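Local coordinates for protein GCN5-related N-acetyltransferase (Kribbella flavida, PDB 4H89) that probably transfers an acyl group, most likely acetyl from acetyl-coenzyme A as in related GNAT enzymes, to an acceptor not yet identified, at residues R61-V66 / G74-Y79; I149-E154 / G165-H170; L109-I114 / Q142-R147; A32-A37 / F156-H161. All blocks are in the same frame, centred on the assembly; numbering follows the deposited sequence. Where two conformers were deposited one is given.

Contact 1 of 4, residues R61-V66 / G74-Y79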
loop_
_atom_site.group_PDB
_atom_site.type_symbol
_atom_site.label_atom_id
_atom_site.label_comp_id
_atom_site.label_asym_id
_atom_site.label_seq_id
_atom_site.Cartn_x
_atom_site.Cartn_y
_atom_site.Cartn_z
ATOM N N ARG A 61 -6.784 -13.951 -7.070
ATOM C CA ARG A 61 -7.011 -14.515 -8.389
ATOM C C ARG A 61 -6.280 -13.697 -9.423
ATOM O O ARG A 61 -6.099 -12.494 -9.231
ATOM C CB ARG A 61 -8.526 -14.559 -8.664
ATOM C CG ARG A 61 -8.978 -15.016 -10.059
ATOM C CD ARG A 61 -10.493 -15.209 -10.014
ATOM N NE ARG A 61 -11.049 -15.578 -11.305
ATOM C CZ ARG A 61 -11.819 -14.809 -12.059
ATOM N NH1 ARG A 61 -12.121 -13.592 -11.682
ATOM N NH2 ARG A 61 -12.249 -15.294 -13.181
ATOM N N THR A 62 -5.849 -14.367 -10.494
ATOM C CA THR A 62 -5.298 -13.675 -11.672
ATOM C C THR A 62 -6.070 -14.145 -12.869
ATOM O O THR A 62 -6.320 -15.345 -13.030
ATOM C CB THR A 62 -3.811 -13.966 -11.809
ATOM O OG1 THR A 62 -3.149 -13.624 -10.594
ATOM C CG2 THR A 62 -3.179 -13.237 -12.995
ATOM N N THR A 63 -6.449 -13.196 -13.726
ATOM C CA THR A 63 -7.189 -13.467 -14.943
ATOM C C THR A 63 -6.448 -12.974 -16.169
ATOM O O THR A 63 -5.548 -12.138 -16.051
ATOM C CB THR A 63 -8.556 -12.782 -14.935
ATOM O OG1 THR A 63 -8.367 -11.378 -14.854
ATOM C CG2 THR A 63 -9.382 -13.260 -13.758
ATOM N N VAL A 64 -6.875 -13.501 -17.307
ATOM C CA VAL A 64 -6.478 -12.957 -18.615
ATOM C C VAL A 64 -7.730 -12.653 -19.408
ATOM O O VAL A 64 -8.756 -13.339 -19.265
ATOM C CB VAL A 64 -5.535 -13.857 -19.428
ATOM C CG1 VAL A 64 -4.160 -13.875 -18.824
ATOM C CG2 VAL A 64 -6.113 -15.254 -19.584
ATOM N N ALA A 65 -7.618 -11.651 -20.275
ATOM C CA ALA A 65 -8.606 -11.405 -21.325
ATOM C C ALA A 65 -7.978 -11.963 -22.614
ATOM O O ALA A 65 -6.829 -11.639 -22.938
ATOM C CB ALA A 65 -8.813 -9.942 -21.493
ATOM N N VAL A 66 -8.722 -12.794 -23.326
ATOM C CA VAL A 66 -8.282 -13.455 -24.504
ATOM C C VAL A 66 -9.244 -13.264 -25.641
ATOM O O VAL A 66 -10.439 -13.141 -25.455
ATOM C CB VAL A 66 -8.071 -14.953 -24.273
ATOM C CG1 VAL A 66 -6.891 -15.238 -23.354
ATOM C CG2 VAL A 66 -9.326 -15.678 -23.860
ATOM N N GLY A 74 -4.784 -8.821 -22.235
ATOM C CA GLY A 74 -4.697 -8.109 -20.981
ATOM C C GLY A 74 -4.787 -9.076 -19.808
ATOM O O GLY A 74 -5.067 -10.267 -19.996
ATOM N N SER A 75 -4.550 -8.548 -18.612
ATOM C CA SER A 75 -4.576 -9.398 -17.436
ATOM C C SER A 75 -4.937 -8.568 -16.224
ATOM O O SER A 75 -4.711 -7.347 -16.182
ATOM C CB SER A 75 -3.196 -10.063 -17.282
ATOM O OG SER A 75 -3.151 -10.945 -16.177
ATOM N N ALA A 76 -5.499 -9.213 -15.197
ATOM C CA ALA A 76 -5.816 -8.544 -13.944
ATOM C C ALA A 76 -5.383 -9.462 -12.802
ATOM O O ALA A 76 -5.418 -10.685 -12.925
ATOM C CB ALA A 76 -7.286 -8.253 -13.808
ATOM N N ASN A 77 -5.048 -8.863 -11.679
ATOM C CA ASN A 77 -4.966 -9.663 -10.494
ATOM C C ASN A 77 -5.687 -8.929 -9.377
ATOM O O ASN A 77 -5.857 -7.704 -9.404
ATOM C CB ASN A 77 -3.538 -10.059 -10.148
ATOM C CG ASN A 77 -2.763 -8.928 -9.571
ATOM O OD1 ASN A 77 -3.268 -7.786 -9.501
ATOM N ND2 ASN A 77 -1.596 -9.207 -9.138
HETATM N N MSE A 78 -6.175 -9.717 -8.426
HETATM C CA MSE A 78 -7.120 -9.273 -7.414
HETATM C C MSE A 78 -6.825 -10.033 -6.140
HETATM O O MSE A 78 -6.444 -11.206 -6.166
HETATM C CB MSE A 78 -8.565 -9.421 -7.945
HETATM C CG MSE A 78 -8.943 -10.893 -8.257
HETATM SE SE MSE A 78 -10.187 -10.997 -9.775
HETATM C CE MSE A 78 -9.014 -10.538 -11.041
ATOM N N TYR A 79 -7.060 -9.376 -5.001
ATOM C CA TYR A 79 -6.529 -9.898 -3.737
ATOM C C TYR A 79 -7.092 -9.023 -2.608
ATOM O O TYR A 79 -7.545 -7.928 -2.872
ATOM C CB TYR A 79 -4.956 -9.813 -3.747
ATOM C CG TYR A 79 -4.458 -8.529 -4.377
ATOM C CD1 TYR A 79 -4.360 -7.336 -3.672
ATOM C CD2 TYR A 79 -4.122 -8.504 -5.704
ATOM C CE1 TYR A 79 -3.975 -6.134 -4.302
ATOM C CE2 TYR A 79 -3.726 -7.343 -6.340
ATOM C CZ TYR A 79 -3.653 -6.167 -5.660
ATOM O OH TYR A 79 -3.264 -5.035 -6.357
#
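Thr63 faces Ala76 as a hydrogen-bonded pair in the antiparallel beta hairpin of strands 61-66 and 72-80, the second and third strands of the GNAT sheet. The tight part is here. Thr63 N reaches Ala76 O at 2.8 Å, and Thr63 O takes two donors: Ala76 N at 3.0 Å, from above the carbonyl plane, and Ser75 OG at 2.7 Å, nearly end-on to the C=O. The hydroxyl gets there because chi1 of Ser75 (-178°) sets OG opposite the backbone N; Trp51 NE1 bonds it as well. With an alanine here, Thr63 O would probably keep one donor of its two and the indole N-H of Trp51 would lose this acceptor. Thr62 OG1 lies over Asn77 CB on the same face and is held by Thr53 and Trp51. The partly exposed side is the Arg61 end. Its long, extended chain runs alongside Met78 and leaves the hairpin for salt bridges to Asp13 and Asp112. Thr63 CG2 sits over the centre of the Arg61 guanidinium, 3.3 Å above its plane. The bent selenomethionine Met78 brings its selenium, atom SE, to 3.8 Å from Arg61 NH1.

Contact 2 of 4, residues I149-E154 / G165-H170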
loop_
_atom_site.group_PDB
_atom_site.type_symbol
_atom_site.label_atom_id
_atom_site.label_comp_id
_atom_site.label_asym_id
_atom_site.label_seq_id
_atom_site.Cartn_x
_atom_site.Cartn_y
_atom_site.Cartn_z
ATOM N N ILE A 149 -11.836 9.004 -3.326
ATOM C CA ILE A 149 -11.905 9.254 -1.867
ATOM C C ILE A 149 -11.084 10.491 -1.519
ATOM O O ILE A 149 -11.387 11.235 -0.613
ATOM C CB ILE A 149 -11.308 7.964 -1.102
ATOM C CG1 ILE A 149 -12.213 6.768 -1.283
ATOM C CG2 ILE A 149 -10.937 8.214 0.342
ATOM C CD1 ILE A 149 -13.601 7.033 -0.768
ATOM N N GLY A 150 -9.985 10.652 -2.232
ATOM C CA GLY A 150 -9.085 11.777 -2.042
ATOM C C GLY A 150 -7.888 11.616 -2.986
ATOM O O GLY A 150 -7.741 10.577 -3.643
ATOM N N THR A 151 -7.072 12.653 -3.088
ATOM C CA THR A 151 -5.924 12.655 -3.981
ATOM C C THR A 151 -4.704 13.147 -3.228
ATOM O O THR A 151 -4.736 14.210 -2.596
ATOM C CB THR A 151 -6.192 13.568 -5.185
ATOM O OG1 THR A 151 -7.429 13.192 -5.805
ATOM C CG2 THR A 151 -5.024 13.463 -6.190
ATOM N N VAL A 152 -3.655 12.341 -3.235
ATOM C CA VAL A 152 -2.395 12.737 -2.643
ATOM C C VAL A 152 -1.659 13.594 -3.682
ATOM O O VAL A 152 -1.347 13.101 -4.769
ATOM C CB VAL A 152 -1.538 11.530 -2.225
ATOM C CG1 VAL A 152 -0.268 12.016 -1.551
ATOM C CG2 VAL A 152 -2.314 10.546 -1.316
ATOM N N PRO A 153 -1.408 14.862 -3.355
ATOM C CA PRO A 153 -0.860 15.738 -4.390
ATOM C C PRO A 153 0.587 15.395 -4.710
ATOM O O PRO A 153 1.352 15.010 -3.825
ATOM C CB PRO A 153 -0.940 17.115 -3.755
ATOM C CG PRO A 153 -0.856 16.851 -2.294
ATOM C CD PRO A 153 -1.592 15.560 -2.083
ATOM N N GLU A 154 0.980 15.625 -5.976
ATOM C CA GLU A 154 2.378 15.543 -6.396
ATOM C C GLU A 154 3.061 14.252 -5.952
ATOM O O GLU A 154 4.264 14.221 -5.733
ATOM C CB GLU A 154 3.138 16.797 -5.920
ATOM C CG GLU A 154 2.713 18.065 -6.633
ATOM C CD GLU A 154 3.632 19.225 -6.394
ATOM O OE1 GLU A 154 3.724 20.062 -7.290
ATOM O OE2 GLU A 154 4.153 19.377 -5.319
ATOM N N GLY A 165 -0.912 14.069 -9.012
ATOM C CA GLY A 165 -1.551 13.370 -7.894
ATOM C C GLY A 165 -1.786 11.896 -8.118
ATOM O O GLY A 165 -1.880 11.411 -9.229
ATOM N N LEU A 166 -1.930 11.199 -6.976
ATOM C CA LEU A 166 -2.386 9.828 -6.946
ATOM C C LEU A 166 -3.748 9.760 -6.227
ATOM O O LEU A 166 -3.816 10.060 -5.039
ATOM C CB LEU A 166 -1.360 8.936 -6.236
ATOM C CG LEU A 166 -0.039 8.660 -6.967
ATOM C CD1 LEU A 166 0.853 7.819 -6.063
ATOM C CD2 LEU A 166 -0.283 7.962 -8.319
ATOM N N HIS A 167 -4.801 9.380 -6.949
ATOM C CA HIS A 167 -6.105 9.224 -6.361
ATOM C C HIS A 167 -6.128 7.928 -5.557
ATOM O O HIS A 167 -5.562 6.914 -5.995
ATOM C CB HIS A 167 -7.167 9.053 -7.422
ATOM C CG HIS A 167 -7.384 10.186 -8.344
ATOM N ND1 HIS A 167 -7.538 11.500 -7.997
ATOM C CD2 HIS A 167 -7.557 10.114 -9.680
ATOM C CE1 HIS A 167 -7.789 12.192 -9.103
ATOM N NE2 HIS A 167 -7.797 11.366 -10.129
ATOM N N VAL A 168 -6.889 7.942 -4.466
ATOM C CA VAL A 168 -7.345 6.721 -3.829
ATOM C C VAL A 168 -8.796 6.568 -4.259
ATOM O O VAL A 168 -9.554 7.514 -4.129
ATOM C CB VAL A 168 -7.262 6.856 -2.293
ATOM C CG1 VAL A 168 -7.805 5.582 -1.626
ATOM C CG2 VAL A 168 -5.806 7.134 -1.906
HETATM N N MSE A 169 -9.164 5.420 -4.809
HETATM C CA MSE A 169 -10.495 5.196 -5.328
HETATM C C MSE A 169 -11.139 4.018 -4.606
HETATM O O MSE A 169 -10.459 3.115 -4.132
HETATM C CB MSE A 169 -10.519 4.939 -6.805
HETATM C CG MSE A 169 -9.866 6.095 -7.567
HETATM SE SE MSE A 169 -10.095 6.093 -9.492
HETATM C CE MSE A 169 -11.950 6.600 -9.718
ATOM N N HIS A 170 -12.462 4.040 -4.518
ATOM C CA HIS A 170 -13.194 3.069 -3.719
ATOM C C HIS A 170 -14.561 2.816 -4.295
ATOM O O HIS A 170 -15.189 3.705 -4.871
ATOM C CB HIS A 170 -13.331 3.631 -2.316
ATOM C CG HIS A 170 -14.184 2.820 -1.386
ATOM N ND1 HIS A 170 -15.518 3.085 -1.219
ATOM C CD2 HIS A 170 -13.901 1.776 -0.560
ATOM C CE1 HIS A 170 -16.019 2.261 -0.328
ATOM N NE2 HIS A 170 -15.055 1.479 0.104
#
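Ile149 and Gly150 both face Val168, the signature of a beta bulge in strand 147-155, which otherwise runs antiparallel to strand 164-172. The axes of the two short segments approach to 4.4 Å with their directions 160° apart. Ile149 N bonds to Val168 O and Val168 N returns to Gly150 O at 2.9 Å. Beyond the bulge the register is regular: Thr151 opposes His167 as a non-hydrogen-bonded pair, then Val152 and Leu166 exchange both of their backbone bonds. At Pro153 the chain turns a corner.

The polar side-chain bond is between Thr151 and His167. OG1 of Thr151 meets ND1 of His167 at 2.8 Å, at the ring edge and in its plane; in both residues chi1 (-53° and -64°) places the group, OG1 or the imidazole CG, anti to the carbonyl carbon, and the two run side by side off the same face of the sheet. The other branch of Thr151, CG2, packs 3.9 Å from Gly165 CA, and Gly165 N is taken by Glu132. At the bulged end Ile149 CG1 rests 3.5 Å from His170 CB, with CD1 nearly as close, while Ile149 CB touches Val168 CG1 at 4.3 Å.

The second subunit covers part of this pair: its Thr151 packs on Ile149, its Gln126 on Val152, and its His170 on Pro153. The whole is the sixth-and-seventh-strand hairpin of the GNAT fold, the edge of the sheet within the chain, here built into the dimer interface.

Contact 3 of 4, residues L109-I114 / Q142-R147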
loop_
_atom_site.group_PDB
_atom_site.type_symbol
_atom_site.label_atom_id
_atom_site.label_comp_id
_atom_site.label_asym_id
_atom_site.label_seq_id
_atom_site.Cartn_x
_atom_site.Cartn_y
_atom_site.Cartn_z
ATOM N N LEU A 109 -12.154 -6.764 -17.898
ATOM C CA LEU A 109 -11.351 -7.257 -16.772
ATOM C C LEU A 109 -11.884 -6.708 -15.457
ATOM O O LEU A 109 -11.941 -7.452 -14.468
ATOM C CB LEU A 109 -9.883 -6.882 -16.975
ATOM C CG LEU A 109 -9.086 -7.602 -18.035
ATOM C CD1 LEU A 109 -7.786 -6.842 -18.281
ATOM C CD2 LEU A 109 -8.819 -9.020 -17.588
ATOM N N CYS A 110 -12.207 -5.429 -15.407
ATOM C CA CYS A 110 -12.654 -4.857 -14.145
ATOM C C CYS A 110 -14.047 -5.328 -13.769
ATOM O O CYS A 110 -14.295 -5.576 -12.595
ATOM C CB CYS A 110 -12.589 -3.335 -14.210
ATOM S SG CYS A 110 -12.842 -2.533 -12.598
ATOM N N GLN A 111 -14.955 -5.435 -14.722
ATOM C CA GLN A 111 -16.267 -5.970 -14.393
ATOM C C GLN A 111 -16.163 -7.393 -13.850
ATOM O O GLN A 111 -16.825 -7.764 -12.892
ATOM C CB GLN A 111 -17.200 -5.933 -15.590
ATOM C CG GLN A 111 -18.620 -6.378 -15.257
ATOM C CD GLN A 111 -19.279 -5.450 -14.241
ATOM O OE1 GLN A 111 -19.325 -4.264 -14.469
ATOM N NE2 GLN A 111 -19.650 -5.968 -13.078
ATOM N N ASP A 112 -15.340 -8.205 -14.491
ATOM C CA ASP A 112 -15.116 -9.567 -14.026
ATOM C C ASP A 112 -14.557 -9.558 -12.590
ATOM O O ASP A 112 -14.952 -10.366 -11.754
ATOM C CB ASP A 112 -14.176 -10.327 -14.972
ATOM C CG ASP A 112 -13.876 -11.709 -14.459
ATOM O OD1 ASP A 112 -14.684 -12.643 -14.700
ATOM O OD2 ASP A 112 -12.837 -11.816 -13.793
HETATM N N MSE A 113 -13.640 -8.643 -12.312
HETATM C CA MSE A 113 -13.072 -8.507 -10.971
HETATM C C MSE A 113 -14.147 -8.095 -9.943
HETATM O O MSE A 113 -14.186 -8.661 -8.832
HETATM C CB MSE A 113 -11.908 -7.500 -11.040
HETATM C CG MSE A 113 -11.185 -7.258 -9.721
HETATM SE SE MSE A 113 -11.990 -5.929 -8.619
HETATM C CE MSE A 113 -11.447 -6.657 -7.024
ATOM N N ILE A 114 -15.023 -7.184 -10.311
ATOM C CA ILE A 114 -16.091 -6.759 -9.406
ATOM C C ILE A 114 -17.013 -7.932 -9.131
ATOM O O ILE A 114 -17.419 -8.141 -7.972
ATOM C CB ILE A 114 -16.906 -5.598 -10.065
ATOM C CG1 ILE A 114 -16.082 -4.321 -10.087
ATOM C CG2 ILE A 114 -18.244 -5.364 -9.343
ATOM C CD1 ILE A 114 -16.591 -3.221 -11.009
ATOM N N GLN A 142 -14.734 5.167 -12.719
ATOM C CA GLN A 142 -15.948 5.903 -12.335
ATOM C C GLN A 142 -17.186 5.299 -12.990
ATOM O O GLN A 142 -18.244 5.195 -12.346
ATOM C CB GLN A 142 -15.806 7.395 -12.660
ATOM C CG GLN A 142 -14.822 8.082 -11.727
ATOM C CD GLN A 142 -14.523 9.500 -12.116
ATOM O OE1 GLN A 142 -14.389 9.815 -13.307
ATOM N NE2 GLN A 142 -14.338 10.348 -11.131
ATOM N N SER A 143 -17.085 4.936 -14.267
ATOM C CA SER A 143 -18.225 4.351 -14.979
ATOM C C SER A 143 -18.651 2.999 -14.406
ATOM O O SER A 143 -19.784 2.570 -14.623
ATOM C CB SER A 143 -17.942 4.216 -16.478
ATOM O OG SER A 143 -17.150 3.080 -16.792
ATOM N N LEU A 144 -17.748 2.372 -13.648
ATOM C CA LEU A 144 -17.985 1.085 -13.015
ATOM C C LEU A 144 -18.242 1.231 -11.542
ATOM O O LEU A 144 -18.202 0.247 -10.817
ATOM C CB LEU A 144 -16.819 0.145 -13.267
ATOM C CG LEU A 144 -16.701 -0.291 -14.727
ATOM C CD1 LEU A 144 -15.376 -1.013 -14.915
ATOM C CD2 LEU A 144 -17.891 -1.118 -15.168
ATOM N N GLY A 145 -18.477 2.453 -11.076
ATOM C CA GLY A 145 -18.938 2.679 -9.723
ATOM C C GLY A 145 -17.921 3.143 -8.708
ATOM O O GLY A 145 -18.269 3.371 -7.563
ATOM N N PHE A 146 -16.664 3.280 -9.096
ATOM C CA PHE A 146 -15.637 3.768 -8.178
ATOM C C PHE A 146 -15.695 5.269 -8.058
ATOM O O PHE A 146 -16.034 5.953 -9.008
ATOM C CB PHE A 146 -14.234 3.380 -8.665
ATOM C CG PHE A 146 -13.899 1.926 -8.527
ATOM C CD1 PHE A 146 -14.300 1.030 -9.486
ATOM C CD2 PHE A 146 -13.094 1.494 -7.503
ATOM C CE1 PHE A 146 -14.025 -0.308 -9.339
ATOM C CE2 PHE A 146 -12.820 0.147 -7.351
ATOM C CZ PHE A 146 -13.239 -0.743 -8.291
ATOM N N ARG A 147 -15.349 5.774 -6.889
ATOM C CA ARG A 147 -15.201 7.204 -6.697
ATOM C C ARG A 147 -13.864 7.537 -6.103
ATOM O O ARG A 147 -13.229 6.718 -5.414
ATOM C CB ARG A 147 -16.294 7.789 -5.801
ATOM C CG ARG A 147 -16.202 7.425 -4.328
ATOM C CD ARG A 147 -17.144 8.259 -3.427
ATOM N NE ARG A 147 -17.221 7.734 -2.051
ATOM C CZ ARG A 147 -16.812 8.377 -0.960
ATOM N NH1 ARG A 147 -16.920 7.793 0.245
ATOM N NH2 ARG A 147 -16.308 9.601 -1.061
#
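Phe146 brings the CE1 corner of its ring to helix 105-119, and two side chains meet it there obliquely. Cys110 SG is 4.1 Å from Phe146 CE1 and 5.3 Å from the ring centroid, a sulfur-aromatic contact 63° off the ring normal. Ile114 CD1 comes in from the next turn of the helix, 4.2 Å from Phe146 CE1. The ring is also stacked with Phe127 and touched by Met169 and Arg171 of strand 164-172.

Leu144 is the other half of the contact, and its branches divide the work. Leu144 CD1 nests against Cys110, 3.7 Å from CB and about as near SG. Leu144 CD2 lies 3.5 Å from Gln111 OE1; the glutamine chain is bent at chi2 (63°), and its NE2 is bonded to Asp115. Leu144 CB takes the methyl CD1 of Ile114 at 4.1 Å.

These residues follow helix 135-143 directly, where the chain leaves it through a Schellman motif: Gly145, with positive phi, is the C' residue, its N bonded to Gln142 O and Phe146 N to Trp141 O. That turn puts Leu144 and Phe146 on the same helix, 105-119, which in GNAT proteins follows the coenzyme A pyrophosphate-binding loop. Met113, Ile114 and Phe146 all touch Ile125 of strand 124-131. Leu144 O is hydrogen-bonded to Arg171 NE.

Contact 4 of 4, residues A32-A37 / F156-H161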
loop_
_atom_site.group_PDB
_atom_site.type_symbol
_atom_site.label_atom_id
_atom_site.label_comp_id
_atom_site.label_asym_id
_atom_site.label_seq_id
_atom_site.Cartn_x
_atom_site.Cartn_y
_atom_site.Cartn_z
ATOM N N ALA A 32 6.985 3.017 -19.868
ATOM C CA ALA A 32 6.231 4.231 -20.181
ATOM C C ALA A 32 6.197 5.145 -18.967
ATOM O O ALA A 32 6.313 6.370 -19.096
ATOM C CB ALA A 32 4.831 3.875 -20.670
ATOM N N GLY A 33 6.076 4.573 -17.779
ATOM C CA GLY A 33 6.161 5.361 -16.545
ATOM C C GLY A 33 4.979 6.311 -16.353
ATOM O O GLY A 33 5.120 7.346 -15.708
ATOM N N GLU A 34 3.825 5.976 -16.921
ATOM C CA GLU A 34 2.692 6.870 -16.913
ATOM C C GLU A 34 1.533 6.439 -16.006
ATOM O O GLU A 34 0.660 7.247 -15.737
ATOM C CB GLU A 34 2.186 7.066 -18.356
ATOM C CG GLU A 34 3.225 7.798 -19.206
ATOM C CD GLU A 34 2.890 7.900 -20.675
ATOM O OE1 GLU A 34 2.297 6.972 -21.250
ATOM O OE2 GLU A 34 3.262 8.940 -21.262
ATOM N N THR A 35 1.512 5.183 -15.504
ATOM C CA THR A 35 0.326 4.626 -14.864
ATOM C C THR A 35 0.477 3.915 -13.518
ATOM O O THR A 35 -0.480 3.837 -12.768
ATOM C CB THR A 35 -0.411 3.693 -15.797
ATOM O OG1 THR A 35 0.419 2.593 -16.072
ATOM C CG2 THR A 35 -0.787 4.415 -17.105
ATOM N N TYR A 36 1.635 3.361 -13.223
ATOM C CA TYR A 36 1.834 2.552 -12.002
ATOM C C TYR A 36 3.312 2.773 -11.597
ATOM O O TYR A 36 4.175 2.941 -12.453
ATOM C CB TYR A 36 1.573 1.041 -12.263
ATOM C CG TYR A 36 0.103 0.486 -12.306
ATOM C CD1 TYR A 36 -0.693 0.420 -11.168
ATOM C CD2 TYR A 36 -0.443 -0.041 -13.488
ATOM C CE1 TYR A 36 -2.004 -0.105 -11.207
ATOM C CE2 TYR A 36 -1.735 -0.582 -13.533
ATOM C CZ TYR A 36 -2.543 -0.604 -12.391
ATOM O OH TYR A 36 -3.869 -1.149 -12.434
ATOM N N ALA A 37 3.594 2.838 -10.303
ATOM C CA ALA A 37 4.952 2.912 -9.763
ATOM C C ALA A 37 5.473 1.514 -9.396
ATOM O O ALA A 37 5.022 0.916 -8.427
ATOM C CB ALA A 37 4.980 3.822 -8.538
ATOM N N PHE A 156 3.414 11.434 -7.782
ATOM C CA PHE A 156 3.893 10.589 -8.879
ATOM C C PHE A 156 4.570 11.484 -9.890
ATOM O O PHE A 156 3.984 12.472 -10.316
ATOM C CB PHE A 156 2.683 9.880 -9.537
ATOM C CG PHE A 156 3.045 8.889 -10.626
ATOM C CD1 PHE A 156 3.195 9.310 -11.941
ATOM C CD2 PHE A 156 3.213 7.550 -10.352
ATOM C CE1 PHE A 156 3.496 8.385 -12.918
ATOM C CE2 PHE A 156 3.494 6.631 -11.327
ATOM C CZ PHE A 156 3.640 7.047 -12.611
ATOM N N HIS A 157 5.816 11.183 -10.271
ATOM C CA HIS A 157 6.526 11.965 -11.314
ATOM C C HIS A 157 6.211 11.403 -12.697
ATOM O O HIS A 157 6.587 10.296 -13.039
ATOM C CB HIS A 157 8.033 11.982 -11.083
ATOM C CG HIS A 157 8.700 12.942 -12.009
ATOM N ND1 HIS A 157 9.240 12.574 -13.212
ATOM C CD2 HIS A 157 8.794 14.282 -11.950
ATOM C CE1 HIS A 157 9.633 13.653 -13.869
ATOM N NE2 HIS A 157 9.400 14.706 -13.114
ATOM N N HIS A 158 5.437 12.145 -13.471
ATOM C CA HIS A 158 5.027 11.766 -14.790
ATOM C C HIS A 158 6.049 12.328 -15.784
ATOM O O HIS A 158 6.469 13.471 -15.633
ATOM C CB HIS A 158 3.631 12.342 -15.037
ATOM C CG HIS A 158 2.993 11.898 -16.310
ATOM N ND1 HIS A 158 3.359 12.378 -17.545
ATOM C CD2 HIS A 158 2.005 10.997 -16.534
ATOM C CE1 HIS A 158 2.637 11.776 -18.473
ATOM N NE2 HIS A 158 1.795 10.932 -17.889
ATOM N N PRO A 159 6.407 11.552 -16.798
ATOM C CA PRO A 159 7.456 12.019 -17.715
ATOM C C PRO A 159 7.145 13.267 -18.556
ATOM O O PRO A 159 8.084 13.931 -19.051
ATOM C CB PRO A 159 7.703 10.799 -18.618
ATOM C CG PRO A 159 6.932 9.677 -18.087
ATOM C CD PRO A 159 5.951 10.189 -17.113
ATOM N N THR A 160 5.869 13.578 -18.740
ATOM C CA THR A 160 5.473 14.772 -19.455
ATOM C C THR A 160 4.859 15.828 -18.510
ATOM O O THR A 160 5.120 17.016 -18.650
ATOM C CB THR A 160 4.396 14.423 -20.533
ATOM O OG1 THR A 160 4.884 13.397 -21.387
ATOM C CG2 THR A 160 3.994 15.626 -21.317
ATOM N N HIS A 161 4.056 15.414 -17.528
ATOM C CA HIS A 161 3.217 16.353 -16.759
ATOM C C HIS A 161 3.812 16.733 -15.429
ATOM O O HIS A 161 3.204 17.507 -14.679
ATOM C CB HIS A 161 1.807 15.782 -16.567
ATOM C CG HIS A 161 1.157 15.441 -17.853
ATOM N ND1 HIS A 161 1.145 16.310 -18.930
ATOM C CD2 HIS A 161 0.545 14.317 -18.263
ATOM C CE1 HIS A 161 0.545 15.722 -19.939
ATOM N NE2 HIS A 161 0.152 14.523 -19.556
HETATM O O HOH W 1 7.332 8.129 -14.547
HETATM O O HOH W 2 4.933 10.784 -20.929
#
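Phe156 and Pro159 pack against the backbone of the loop after helix 19-32 by van der Waals contact. Phe156 CG, opposite its backbone N (chi1 -176°), brings the ring rim-on: Gly33 O is 3.4 Å from Phe156 CE1, and Ala37 N lies in the ring plane near CE2. Pro159 CD packs on the same Gly33 O, 3.3 Å away. The apolar side-chain pair is Ala37 CB with Phe156 CE2, at 4.2 Å.

The methylene CG of Glu34 packs on the imidazole of His158, 3.7 Å from NE2. Carboxylate and ring planes stand 22° apart, and Glu34 OE2 stays 4.2 Å from His158 NE2 without a salt bridge. Pro159 CD and His161 CD2 lie over the two imidazole faces. In GNAT enzymes the loop after the first helix and the link between strands six and seven generally border the acceptor site, so this contact probably lies at its rim.

Hydrogen bonds within 156-161 hold the turn: His158 ND1 accepts from Thr160 N at 3.0 Å and from His161 N, both tilted from the ring plane. Replacing His158 with an alanine is likely to leave both amides without their acceptor and free the turn to shift away from Glu34.

Two waters bridge the rest. One donates to Gly33 O and His157 O; the other joins Glu34 OE2 to Thr160 OG1. Gly86 and Pro85 of the second subunit pack on Ala37 and Phe156 respectively.

In the fold
Contacts 1 and 2 lie on one sheet, toward opposite ends of its strand order, their centres about 24 Å apart. Contact 3 lies between: Asp112 OD2 forms a salt bridge to Arg61 NH1 of contact 1 (2.8 Å), while Arg147 N probably donates to His170 O of contact 2 (2.9 Å). Contact 4 joins contact 2 through Leu166 CD2 on Phe156 CB (3.7 Å), and both meet the second subunit; contacts 1 and 3 are nested within the loop that contact 4 closes. In GNAT enzymes the acetyl-coenzyme A cleft opens between the fourth and fifth strands, here 89-96 and 124-131, so contacts 1 and 2 probably flank it.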